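Local coordinates for protein Na Glutathione S-transferase 1 (Necator americanus, PDB 2ON7) that probably conjugates reduced glutathione to electrophilic compounds, as a glutathione S-transferase of the human hookworm, at residues 102-107 / 122-127. Residues are numbered along the deposited sequence; the frame is centred on the assembly and turned at random.
Sequences IKSFFY and KEVLLP
Leu125 sits over one face of the Phe105 ring: its CG is 3.7 Å from the ring centroid, 24° off the normal, a CH-pi contact. Leu125 CB, CG and CD1 pass obliquely over that face, from Phe105 CG toward CE2 and CZ, with Leu125 CD1 3.5 Å from Phe105 CE2. The CB of Phe105 points toward helix 117-141, and CG anti to the backbone N (chi1 170°) lays the ring under Leu125 CG. The leucine is skewed off a staggered rotamer in both torsions, with CD1 over the ring and the other branch, CD2, turned to Ile102, whose CD1 it meets at 4.1 Å; the two methyls of Leu125 thus serve different partners one turn apart. Val124 CG1 makes the second patch of the contact, against Ser104 OG (3.5 Å) and Ile102 CA. No hydrogen bond crosses, and the grip is one of apolar packing, with the serine hydroxyl lying against a methyl. The segment axes pass 8.2 Å apart at a crossing angle of -107°. This joins helices 82-109 and 117-141 of the all-helical C-terminal domain, where Met167 of helix 155-168 and Val171 just beyond it touch both Phe105 and Leu125, and His163 touches Ile102.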
loop_
_atom_site.group_PDB
_atom_site.type_symbol
_atom_site.label_atom_id
_atom_site.label_comp_id
_atom_site.label_asym_id
_atom_site.label_seq_id
_atom_site.Cartn_x
_atom_site.Cartn_y
_atom_site.Cartn_z
ATOM N N ILE A 102 8.474 -6.283 -10.347
ATOM C CA ILE A 102 8.756 -6.099 -11.787
ATOM C C ILE A 102 9.390 -4.750 -12.171
ATOM O O ILE A 102 9.758 -4.551 -13.308
ATOM C CB ILE A 102 7.495 -6.389 -12.675
ATOM C CG1 ILE A 102 6.632 -5.138 -12.833
ATOM C CG2 ILE A 102 6.689 -7.603 -12.109
ATOM C CD1 ILE A 102 5.477 -5.294 -13.820
ATOM N N LYS A 103 9.456 -3.826 -11.216
ATOM C CA LYS A 103 10.095 -2.512 -11.371
ATOM C C LYS A 103 11.368 -2.505 -12.267
ATOM O O LYS A 103 11.549 -1.611 -13.076
ATOM C CB LYS A 103 10.424 -1.960 -9.982
ATOM C CG LYS A 103 10.510 -0.465 -9.897
ATOM C CD LYS A 103 10.434 -0.029 -8.439
ATOM C CE LYS A 103 10.816 1.442 -8.298
ATOM N NZ LYS A 103 9.869 2.321 -9.064
ATOM N N SER A 104 12.227 -3.503 -12.132
ATOM C CA SER A 104 13.370 -3.640 -13.007
ATOM C C SER A 104 13.054 -4.031 -14.470
ATOM O O SER A 104 13.811 -3.660 -15.381
ATOM C CB SER A 104 14.381 -4.632 -12.414
ATOM O OG SER A 104 13.855 -5.938 -12.443
ATOM N N PHE A 105 11.995 -4.808 -14.704
ATOM C CA PHE A 105 11.588 -5.061 -16.080
ATOM C C PHE A 105 10.989 -3.818 -16.751
ATOM O O PHE A 105 11.441 -3.414 -17.817
ATOM C CB PHE A 105 10.605 -6.222 -16.213
ATOM C CG PHE A 105 10.019 -6.316 -17.584
ATOM C CD1 PHE A 105 10.742 -6.935 -18.618
ATOM C CD2 PHE A 105 8.796 -5.711 -17.876
ATOM C CE1 PHE A 105 10.229 -6.989 -19.919
ATOM C CE2 PHE A 105 8.276 -5.752 -19.161
ATOM C CZ PHE A 105 8.996 -6.395 -20.194
ATOM N N PHE A 106 9.944 -3.258 -16.116
ATOM C CA PHE A 106 9.184 -2.099 -16.595
ATOM C C PHE A 106 10.049 -0.896 -16.960
ATOM O O PHE A 106 9.976 -0.388 -18.074
ATOM C CB PHE A 106 8.163 -1.700 -15.531
ATOM C CG PHE A 106 7.054 -0.820 -16.045
ATOM C CD1 PHE A 106 7.098 0.570 -15.844
ATOM C CD2 PHE A 106 5.960 -1.373 -16.733
ATOM C CE1 PHE A 106 6.076 1.398 -16.322
ATOM C CE2 PHE A 106 4.913 -0.544 -17.191
ATOM C CZ PHE A 106 4.972 0.834 -16.992
ATOM N N TYR A 107 10.882 -0.459 -16.019
ATOM C CA TYR A 107 11.795 0.681 -16.221
ATOM C C TYR A 107 12.824 0.468 -17.339
ATOM O O TYR A 107 13.311 1.438 -17.927
ATOM C CB TYR A 107 12.450 1.094 -14.887
ATOM C CG TYR A 107 11.490 1.878 -14.000
ATOM C CD1 TYR A 107 11.654 3.255 -13.784
ATOM C CD2 TYR A 107 10.390 1.257 -13.420
ATOM C CE1 TYR A 107 10.757 3.977 -12.975
ATOM C CE2 TYR A 107 9.480 1.967 -12.630
ATOM C CZ TYR A 107 9.669 3.326 -12.406
ATOM O OH TYR A 107 8.745 4.006 -11.614
ATOM N N LYS A 122 11.967 -13.084 -18.974
ATOM C CA LYS A 122 12.122 -14.438 -18.436
ATOM C C LYS A 122 12.257 -14.506 -16.919
ATOM O O LYS A 122 11.415 -15.125 -16.260
ATOM C CB LYS A 122 13.297 -15.163 -19.090
ATOM C CG LYS A 122 12.844 -16.167 -20.129
ATOM C CD LYS A 122 13.915 -16.453 -21.187
ATOM C CE LYS A 122 13.303 -16.374 -22.588
ATOM N NZ LYS A 122 12.548 -15.061 -22.796
ATOM N N GLU A 123 13.295 -13.858 -16.383
ATOM C CA GLU A 123 13.694 -14.011 -14.977
ATOM C C GLU A 123 12.940 -13.149 -13.932
ATOM O O GLU A 123 12.956 -13.470 -12.736
ATOM C CB GLU A 123 15.220 -13.834 -14.835
ATOM C CG GLU A 123 16.063 -15.023 -15.380
ATOM C CD GLU A 123 17.565 -14.735 -15.400
ATOM O OE1 GLU A 123 18.360 -15.692 -15.243
ATOM O OE2 GLU A 123 17.955 -13.553 -15.566
ATOM N N VAL A 124 12.267 -12.090 -14.385
ATOM C CA VAL A 124 11.645 -11.124 -13.479
ATOM C C VAL A 124 10.145 -10.918 -13.770
ATOM O O VAL A 124 9.325 -11.223 -12.911
ATOM C CB VAL A 124 12.469 -9.769 -13.399
ATOM C CG1 VAL A 124 11.746 -8.714 -12.603
ATOM C CG2 VAL A 124 13.867 -10.013 -12.802
ATOM N N LEU A 125 9.777 -10.431 -14.955
ATOM C CA LEU A 125 8.346 -10.224 -15.309
ATOM C C LEU A 125 7.470 -11.528 -15.269
ATOM O O LEU A 125 6.434 -11.556 -14.614
ATOM C CB LEU A 125 8.222 -9.558 -16.698
ATOM C CG LEU A 125 7.118 -8.583 -17.155
ATOM C CD1 LEU A 125 6.779 -8.837 -18.628
ATOM C CD2 LEU A 125 5.839 -8.562 -16.305
ATOM N N LEU A 126 7.880 -12.583 -15.980
ATOM C CA LEU A 126 6.998 -13.751 -16.149
ATOM C C LEU A 126 6.651 -14.515 -14.828
ATOM O O LEU A 126 5.475 -14.777 -14.565
ATOM C CB LEU A 126 7.496 -14.693 -17.270
ATOM C CG LEU A 126 7.481 -14.184 -18.723
ATOM C CD1 LEU A 126 7.825 -15.312 -19.666
ATOM C CD2 LEU A 126 6.151 -13.569 -19.123
ATOM N N PRO A 127 7.670 -14.882 -14.012
ATOM C CA PRO A 127 7.396 -15.304 -12.628
ATOM C C PRO A 127 6.427 -14.370 -11.874
ATOM O O PRO A 127 5.298 -14.779 -11.565
ATOM C CB PRO A 127 8.787 -15.303 -11.979
ATOM C CG PRO A 127 9.718 -15.614 -13.128
ATOM C CD PRO A 127 9.108 -14.990 -14.353
#